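Local coordinates for uncharacterized protein Ta0194 (Thermoplasma acidophilum DSM 1728, PDB 3BDI) that is of uncharacterised function but, as an alpha/beta hydrolase-fold protein of the ABHD14 family, probably acts as a hydrolase, at residues D47-Y52 with Y57-P62; E182-G185 with I190-P193; H186-Y189 with E195-R198. One frame throughout, in Å; residues are numbered along the deposited sequence. Where two conformers were deposited one is given.

Overall arrangement
Contacts 1 and 3 are buried and contact 2 lies at the surface. In contact 1, helix 48-53 is laid on strand 57-62 through aliphatic and aromatic carbon, with one backbone hydrogen bond at the turn. Contacts 2 and 3 sit side by side, their centres about 6 Å apart, and both use the short helix 188-191: contact 3 packs its inner side on helix 193-205 by an aromatic pair, whereas contact 2 ties its outer end to the loop at 182-185 with a carboxylate, a water and a lysine chain. Helix 193-205 also meets helix 48-53, where Y52 and L48 touch F196, so contacts 1 and 3 share one hydrophobic layer.

Contact 1: residues D47-Y52 with Y57-P62; sequences DLFNNY and YNVYAP
Helix 48-53 is the connection in a beta-alpha-beta unit between strands 28-33 and 57-62, and here F49 and Y52 rest on V59 and A61 of the second strand. The helix and strand run nearly antiparallel, at 161°, with their axes 8.1 Å apart at closest approach. F49 has CG beside its backbone N (chi1 -58°), which brings the ring in to the strand, where it spans two residues: CD2 lies 3.6 Å from V59 CG1, and CZ lies 3.8 Å from A61 CB. Both methyls approach the ring at a slant. The other branch of V59 serves the next part of the helix, CG2 sitting 3.7 Å from Y52 CB. With an alanine at F49, V59 CG1 and the A61 methyl are likely to lose the ring that spans them, opening a gap between helix and strand. At the turn end, Y57 N donates to Y52 O over 3.3 Å, closing the turn between helix and strand. The two tyrosine rings lead away from this point toward the C-terminal helix: Y52 OH bonds to T200 OG1 and Y57 OH to the carbonyl of L204. Helix 48-53 thus covers strand 57-62 as the connection of a right-handed beta-alpha-beta crossover between neighbouring parallel strands, the repeating unit of the alpha/beta hydrolase fold.

Contact 2: residues E182-G185 with I190-P193; sequences EGSG and IEKP. Unlike the reference sequence in segment 190-193: E191 (reference Lys).
The irregular backbone of 182-185 runs past the end of helix 188-191, closest at S184 and E191, whose CA atoms are 5.7 Å apart; the helix gives way at K192, which is also the N-cap position of helix 193-205. E191, a residue that differs from the reference lysine, reaches across with its chain straight from CB to the carboxylate. Its OE1 accepts the backbone N-H of G185 at 2.8 Å, almost straight at 168°, although the donor comes from above the carboxylate plane, 49° out of it. The same oxygen takes a hydrogen bond from a water 2.6 Å away, and that water also donates to G183 O at 2.8 Å. One carboxylate oxygen therefore holds the loop twice, directly at G185 and through solvent at G183. These two donors would be expected to favour the charged form of E191.

K192 approaches from the neighbouring position. Its chain bends at chi2, folding the aliphatic part against the loop: CG lies 3.8 Å from S184 CB, while CE comes within 3.7 Å of E182 O. The bend sends NZ onward to an ether molecule, probably from the crystallisation liquor. G183 has a positive phi (85°), at which a side chain would jam against E182 O and crowd K192 CE. S184 turns its OG anti to its own N, which brings the hydroxyl onto G185 O at 2.8 Å, a bond internal to the loop. G185 leads into H186, probably the histidine of a catalytic triad. A loop after the last strand that delivers a histidine, followed by a short helix, is characteristic of alpha/beta hydrolases.

Contact 3: residues H186-Y189 with E195-R198; sequences HPVY and EFVR
Y189 and F196 meet as a T-shaped (edge-to-face) pair, joining the short helix 188-191 to the C-terminal helix 193-205 of the alpha/beta hydrolase fold. The edge of the Y189 ring faces the flat of F196, with the planes at 73° and the centroids 5.8 Å apart. Between the rings lies Y189 CB, seated over the middle of the F196 face at 3.7 Å from the centroid and only 8° off the ring normal, a well-centred CH-pi contact. Y189 has its CG wedged between the backbone N and the carbonyl carbon (chi1 49°), and from there its ring extends away from helix 193-205 toward W43, F38 and A107. F196 has CG opposite its backbone N, which carries its ring toward helix 188-191.

V188 reaches F196 from another direction, its side chain crossing that of the phenylalanine at about a right angle. F196 thus has Y189 over a face and V188 beside it, while Y52 and L48 of helix 48-53 also touch it. Just before this packed pair, H186 bonds through ND1 to D158 and through NE2 to S108, consistent with a Ser-His-Asp triad. The valine's touch is at the ring edge, near the ring plane, where V188 CG1 lies 4.0 Å from F196 CD1.

Contact 1: residues D47-Y52 with Y57-P62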
loop_
_atom_site.group_PDB
_atom_site.type_symbol
_atom_site.label_atom_id
_atom_site.label_comp_id
_atom_site.label_asym_id
_atom_site.label_seq_id
_atom_site.Cartn_x
_atom_site.Cartn_y
_atom_site.Cartn_z
ATOM N N ASP A 47 4.011 -3.339 13.771
ATOM C CA ASP A 47 5.429 -3.677 13.646
ATOM C C ASP A 47 5.729 -4.187 12.232
ATOM O O ASP A 47 6.439 -5.177 12.052
ATOM C CB ASP A 47 5.787 -4.713 14.742
ATOM C CG ASP A 47 7.301 -4.896 14.978
ATOM O OD1 ASP A 47 8.078 -4.027 14.640
ATOM O OD2 ASP A 47 7.668 -5.968 15.515
ATOM N N LEU A 48 5.214 -3.507 11.193
ATOM C CA LEU A 48 5.299 -4.036 9.821
ATOM C C LEU A 48 6.681 -4.069 9.243
ATOM O O LEU A 48 6.985 -4.938 8.442
ATOM C CB LEU A 48 4.330 -3.317 8.904
ATOM C CG LEU A 48 2.840 -3.397 9.225
ATOM C CD1 LEU A 48 2.003 -2.729 8.124
ATOM C CD2 LEU A 48 2.420 -4.852 9.376
ATOM N N PHE A 49 7.561 -3.163 9.674
ATOM C CA PHE A 49 8.902 -3.161 9.110
ATOM C C PHE A 49 9.624 -4.441 9.517
ATOM O O PHE A 49 10.125 -5.163 8.656
ATOM C CB PHE A 49 9.724 -1.896 9.446
ATOM C CG PHE A 49 9.060 -0.631 8.986
ATOM C CD1 PHE A 49 8.129 0.012 9.814
ATOM C CD2 PHE A 49 9.345 -0.100 7.755
ATOM C CE1 PHE A 49 7.486 1.171 9.435
ATOM C CE2 PHE A 49 8.653 1.073 7.336
ATOM C CZ PHE A 49 7.709 1.671 8.193
ATOM N N ASN A 50 9.633 -4.724 10.809
ATOM C CA ASN A 50 10.282 -5.945 11.293
ATOM C C ASN A 50 9.576 -7.173 10.740
ATOM O O ASN A 50 10.248 -8.122 10.321
ATOM C CB ASN A 50 10.396 -6.002 12.805
ATOM C CG ASN A 50 11.409 -5.065 13.340
ATOM O OD1 ASN A 50 12.584 -5.119 12.937
ATOM N ND2 ASN A 50 10.994 -4.190 14.266
ATOM N N ASN A 51 8.262 -7.216 10.751
ATOM C CA ASN A 51 7.566 -8.419 10.280
ATOM C C ASN A 51 7.758 -8.740 8.795
ATOM O O ASN A 51 7.835 -9.926 8.400
ATOM C CB ASN A 51 6.075 -8.360 10.627
ATOM C CG ASN A 51 5.816 -8.705 12.075
ATOM O OD1 ASN A 51 6.126 -9.822 12.502
ATOM N ND2 ASN A 51 5.130 -7.841 12.780
ATOM N N TYR A 52 7.814 -7.725 7.942
ATOM C CA TYR A 52 8.067 -7.972 6.517
ATOM C C TYR A 52 9.514 -8.155 6.197
ATOM O O TYR A 52 9.848 -8.927 5.285
ATOM C CB TYR A 52 7.435 -6.913 5.640
ATOM C CG TYR A 52 5.934 -6.776 5.759
ATOM C CD1 TYR A 52 5.115 -7.831 6.214
ATOM C CD2 TYR A 52 5.276 -5.577 5.431
ATOM C CE1 TYR A 52 3.767 -7.677 6.343
ATOM C CE2 TYR A 52 3.908 -5.442 5.530
ATOM C CZ TYR A 52 3.136 -6.492 6.010
ATOM O OH TYR A 52 1.797 -6.273 6.113
ATOM N N TYR A 57 11.749 -9.180 2.660
ATOM C CA TYR A 57 11.368 -7.961 1.931
ATOM C C TYR A 57 12.113 -6.708 2.443
ATOM O O TYR A 57 12.238 -6.466 3.642
ATOM C CB TYR A 57 9.844 -7.728 2.002
ATOM C CG TYR A 57 9.004 -8.633 1.124
ATOM C CD1 TYR A 57 8.717 -9.956 1.509
ATOM C CD2 TYR A 57 8.478 -8.230 -0.087
ATOM C CE1 TYR A 57 7.943 -10.801 0.713
ATOM C CE2 TYR A 57 7.695 -9.075 -0.882
ATOM C CZ TYR A 57 7.449 -10.395 -0.527
ATOM O OH TYR A 57 6.641 -11.211 -1.296
ATOM N N ASN A 58 12.630 -5.904 1.512
ATOM C CA ASN A 58 12.997 -4.516 1.789
ATOM C C ASN A 58 11.683 -3.747 1.910
ATOM O O ASN A 58 10.820 -3.874 1.059
ATOM C CB ASN A 58 13.871 -3.961 0.669
ATOM C CG ASN A 58 15.299 -4.413 0.794
ATOM O OD1 ASN A 58 15.735 -4.850 1.849
ATOM N ND2 ASN A 58 16.053 -4.230 -0.266
ATOM N N VAL A 59 11.573 -2.949 2.972
ATOM C CA VAL A 59 10.318 -2.255 3.309
ATOM C C VAL A 59 10.483 -0.727 3.236
ATOM O O VAL A 59 11.368 -0.166 3.846
ATOM C CB VAL A 59 9.819 -2.646 4.703
ATOM C CG1 VAL A 59 8.415 -2.082 4.958
ATOM C CG2 VAL A 59 9.834 -4.172 4.871
ATOM N N TYR A 60 9.566 -0.104 2.500
ATOM C CA TYR A 60 9.589 1.360 2.305
ATOM C C TYR A 60 8.214 1.915 2.642
ATOM O O TYR A 60 7.215 1.320 2.258
ATOM C CB TYR A 60 9.865 1.689 0.840
ATOM C CG TYR A 60 11.170 1.140 0.315
ATOM C CD1 TYR A 60 11.256 -0.141 -0.195
ATOM C CD2 TYR A 60 12.314 1.893 0.379
ATOM C CE1 TYR A 60 12.467 -0.640 -0.672
ATOM C CE2 TYR A 60 13.532 1.388 -0.117
ATOM C CZ TYR A 60 13.579 0.124 -0.613
ATOM O OH TYR A 60 14.792 -0.403 -1.088
ATOM N N ALA A 61 8.141 3.049 3.338
ATOM C CA ALA A 61 6.835 3.654 3.636
ATOM C C ALA A 61 6.963 5.180 3.664
ATOM O O ALA A 61 7.573 5.711 4.595
ATOM C CB ALA A 61 6.316 3.170 4.990
ATOM N N PRO A 62 6.446 5.889 2.664
ATOM C CA PRO A 62 6.456 7.365 2.679
ATOM C C PRO A 62 5.195 7.972 3.260
ATOM O O PRO A 62 4.137 7.334 3.301
ATOM C CB PRO A 62 6.525 7.703 1.203
ATOM C CG PRO A 62 5.743 6.616 0.545
ATOM C CD PRO A 62 5.883 5.358 1.411
#

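Contact 2: residues E182-G185 with I190-P193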
loop_
_atom_site.group_PDB
_atom_site.type_symbol
_atom_site.label_atom_id
_atom_site.label_comp_id
_atom_site.label_asym_id
_atom_site.label_seq_id
_atom_site.Cartn_x
_atom_site.Cartn_y
_atom_site.Cartn_z
ATOM N N GLU A 182 -12.384 -10.327 11.689
ATOM C CA GLU A 182 -13.371 -10.174 12.732
ATOM C C GLU A 182 -12.985 -9.123 13.756
ATOM O O GLU A 182 -11.844 -9.079 14.204
ATOM C CB GLU A 182 -13.563 -11.549 13.417
ATOM C CG GLU A 182 -14.593 -11.602 14.541
ATOM C CD GLU A 182 -15.994 -11.183 14.127
ATOM O OE1 GLU A 182 -16.380 -11.455 12.975
ATOM O OE2 GLU A 182 -16.733 -10.609 14.968
ATOM N N GLY A 183 -13.924 -8.268 14.142
ATOM C CA GLY A 183 -13.683 -7.391 15.250
ATOM C C GLY A 183 -12.960 -6.110 14.948
ATOM O O GLY A 183 -12.647 -5.361 15.844
ATOM N N SER A 184 -12.728 -5.834 13.666
ATOM C CA SER A 184 -12.052 -4.618 13.203
ATOM C C SER A 184 -12.971 -3.775 12.352
ATOM O O SER A 184 -13.738 -4.297 11.553
ATOM C CB SER A 184 -10.844 -4.981 12.370
ATOM O OG SER A 184 -10.230 -3.797 11.839
ATOM N N GLY A 185 -12.907 -2.464 12.510
ATOM C CA GLY A 185 -13.443 -1.512 11.503
ATOM C C GLY A 185 -12.443 -1.260 10.382
ATOM O O GLY A 185 -11.634 -2.121 10.047
ATOM N N ILE A 190 -4.352 -1.270 12.573
ATOM C CA ILE A 190 -4.330 -0.614 13.887
ATOM C C ILE A 190 -5.199 -1.374 14.881
ATOM O O ILE A 190 -4.816 -1.585 16.034
ATOM C CB ILE A 190 -4.796 0.843 13.794
ATOM C CG1 ILE A 190 -3.711 1.671 13.067
ATOM C CG2 ILE A 190 -5.014 1.449 15.183
ATOM C CD1 ILE A 190 -4.134 3.125 12.707
ATOM N N GLU A 191 -6.394 -1.801 14.466
ATOM C CA GLU A 191 -7.320 -2.366 15.417
ATOM C C GLU A 191 -7.110 -3.855 15.669
ATOM O O GLU A 191 -7.398 -4.330 16.749
ATOM C CB GLU A 191 -8.759 -2.161 14.934
ATOM C CG GLU A 191 -9.141 -0.709 14.843
ATOM C CD GLU A 191 -10.563 -0.452 14.374
ATOM O OE1 GLU A 191 -11.435 -1.325 14.608
ATOM O OE2 GLU A 191 -10.814 0.661 13.847
ATOM N N LYS A 192 -6.643 -4.611 14.677
ATOM C CA LYS A 192 -6.346 -6.052 14.801
ATOM C C LYS A 192 -4.952 -6.313 14.212
ATOM O O LYS A 192 -4.789 -7.039 13.229
ATOM C CB LYS A 192 -7.427 -6.912 14.128
ATOM C CG LYS A 192 -8.735 -6.939 14.899
ATOM C CD LYS A 192 -8.609 -7.813 16.148
ATOM C CE LYS A 192 -9.839 -7.780 16.998
ATOM N NZ LYS A 192 -9.533 -8.345 18.396
ATOM N N PRO A 193 -3.921 -5.708 14.811
ATOM C CA PRO A 193 -2.620 -5.785 14.209
ATOM C C PRO A 193 -2.036 -7.179 14.096
ATOM O O PRO A 193 -1.361 -7.495 13.104
ATOM C CB PRO A 193 -1.758 -4.897 15.119
ATOM C CG PRO A 193 -2.483 -4.802 16.384
ATOM C CD PRO A 193 -3.923 -4.886 16.037
HETATM O O HOH W 1 -12.651 -2.687 16.489
#

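Contact 3: residues H186-Y189 with E195-R198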
loop_
_atom_site.group_PDB
_atom_site.type_symbol
_atom_site.label_atom_id
_atom_site.label_comp_id
_atom_site.label_asym_id
_atom_site.label_seq_id
_atom_site.Cartn_x
_atom_site.Cartn_y
_atom_site.Cartn_z
ATOM N N HIS A 186 -12.472 -0.061 9.828
ATOM C CA HIS A 186 -11.787 0.245 8.604
ATOM C C HIS A 186 -10.232 0.068 8.673
ATOM O O HIS A 186 -9.737 -0.632 7.750
ATOM C CB HIS A 186 -12.316 1.599 8.112
ATOM C CG HIS A 186 -11.798 2.059 6.791
ATOM N ND1 HIS A 186 -12.046 1.395 5.606
ATOM C CD2 HIS A 186 -11.095 3.164 6.467
ATOM C CE1 HIS A 186 -11.448 2.052 4.617
ATOM N NE2 HIS A 186 -10.890 3.138 5.114
ATOM N N PRO A 187 -9.464 0.630 9.660
ATOM C CA PRO A 187 -7.961 0.502 9.814
ATOM C C PRO A 187 -7.471 -0.791 10.536
ATOM O O PRO A 187 -7.132 -0.847 11.736
ATOM C CB PRO A 187 -7.590 1.714 10.652
ATOM C CG PRO A 187 -8.717 1.997 11.380
ATOM C CD PRO A 187 -9.958 1.572 10.660
ATOM N N VAL A 188 -7.477 -1.836 9.752
ATOM C CA VAL A 188 -7.322 -3.141 10.294
ATOM C C VAL A 188 -5.971 -3.343 10.963
ATOM O O VAL A 188 -5.841 -4.059 11.970
ATOM C CB VAL A 188 -7.544 -4.238 9.179
ATOM C CG1 VAL A 188 -7.480 -5.629 9.780
ATOM C CG2 VAL A 188 -8.903 -4.027 8.444
ATOM N N TYR A 189 -4.954 -2.736 10.351
ATOM C CA TYR A 189 -3.563 -2.786 10.805
ATOM C C TYR A 189 -3.340 -2.010 12.120
ATOM O O TYR A 189 -2.276 -2.085 12.704
ATOM C CB TYR A 189 -2.610 -2.270 9.675
ATOM C CG TYR A 189 -3.119 -0.971 9.139
ATOM C CD1 TYR A 189 -2.767 0.239 9.709
ATOM C CD2 TYR A 189 -4.061 -0.951 8.127
ATOM C CE1 TYR A 189 -3.328 1.426 9.277
ATOM C CE2 TYR A 189 -4.632 0.216 7.704
ATOM C CZ TYR A 189 -4.278 1.416 8.263
ATOM O OH TYR A 189 -4.835 2.637 7.936
ATOM N N GLU A 195 -3.582 -10.130 13.720
ATOM C CA GLU A 195 -4.235 -10.846 12.640
ATOM C C GLU A 195 -3.874 -10.237 11.281
ATOM O O GLU A 195 -3.613 -10.951 10.337
ATOM C CB GLU A 195 -5.744 -10.903 12.854
ATOM C CG GLU A 195 -6.501 -11.805 11.919
ATOM C CD GLU A 195 -6.113 -13.297 11.972
ATOM O OE1 GLU A 195 -5.262 -13.752 12.791
ATOM O OE2 GLU A 195 -6.687 -14.003 11.122
ATOM N N PHE A 196 -3.760 -8.918 11.218
ATOM C CA PHE A 196 -3.265 -8.264 10.028
ATOM C C PHE A 196 -1.901 -8.805 9.609
ATOM O O PHE A 196 -1.683 -9.075 8.404
ATOM C CB PHE A 196 -3.234 -6.745 10.210
ATOM C CG PHE A 196 -2.917 -6.019 8.937
ATOM C CD1 PHE A 196 -3.915 -5.696 8.059
ATOM C CD2 PHE A 196 -1.612 -5.712 8.602
ATOM C CE1 PHE A 196 -3.621 -5.064 6.844
ATOM C CE2 PHE A 196 -1.303 -5.049 7.399
ATOM C CZ PHE A 196 -2.318 -4.756 6.517
ATOM N N VAL A 197 -0.966 -8.919 10.555
ATOM C CA VAL A 197 0.335 -9.459 10.283
ATOM C C VAL A 197 0.248 -10.915 9.862
ATOM O O VAL A 197 0.895 -11.316 8.876
ATOM C CB VAL A 197 1.252 -9.287 11.472
ATOM C CG1 VAL A 197 2.511 -10.127 11.353
ATOM C CG2 VAL A 197 1.601 -7.798 11.620
ATOM N N ARG A 198 -0.551 -11.717 10.543
ATOM C CA ARG A 198 -0.594 -13.154 10.212
ATOM C C ARG A 198 -1.033 -13.340 8.768
ATOM O O ARG A 198 -0.438 -14.110 8.006
ATOM C CB ARG A 198 -1.561 -13.863 11.151
ATOM C CG ARG A 198 -1.507 -15.384 11.031
ATOM C CD ARG A 198 -2.512 -16.094 11.925
ATOM N NE ARG A 198 -3.893 -15.887 11.487
ATOM C CZ ARG A 198 -4.449 -16.440 10.407
ATOM N NH1 ARG A 198 -3.764 -17.270 9.629
ATOM N NH2 ARG A 198 -5.711 -16.171 10.105
#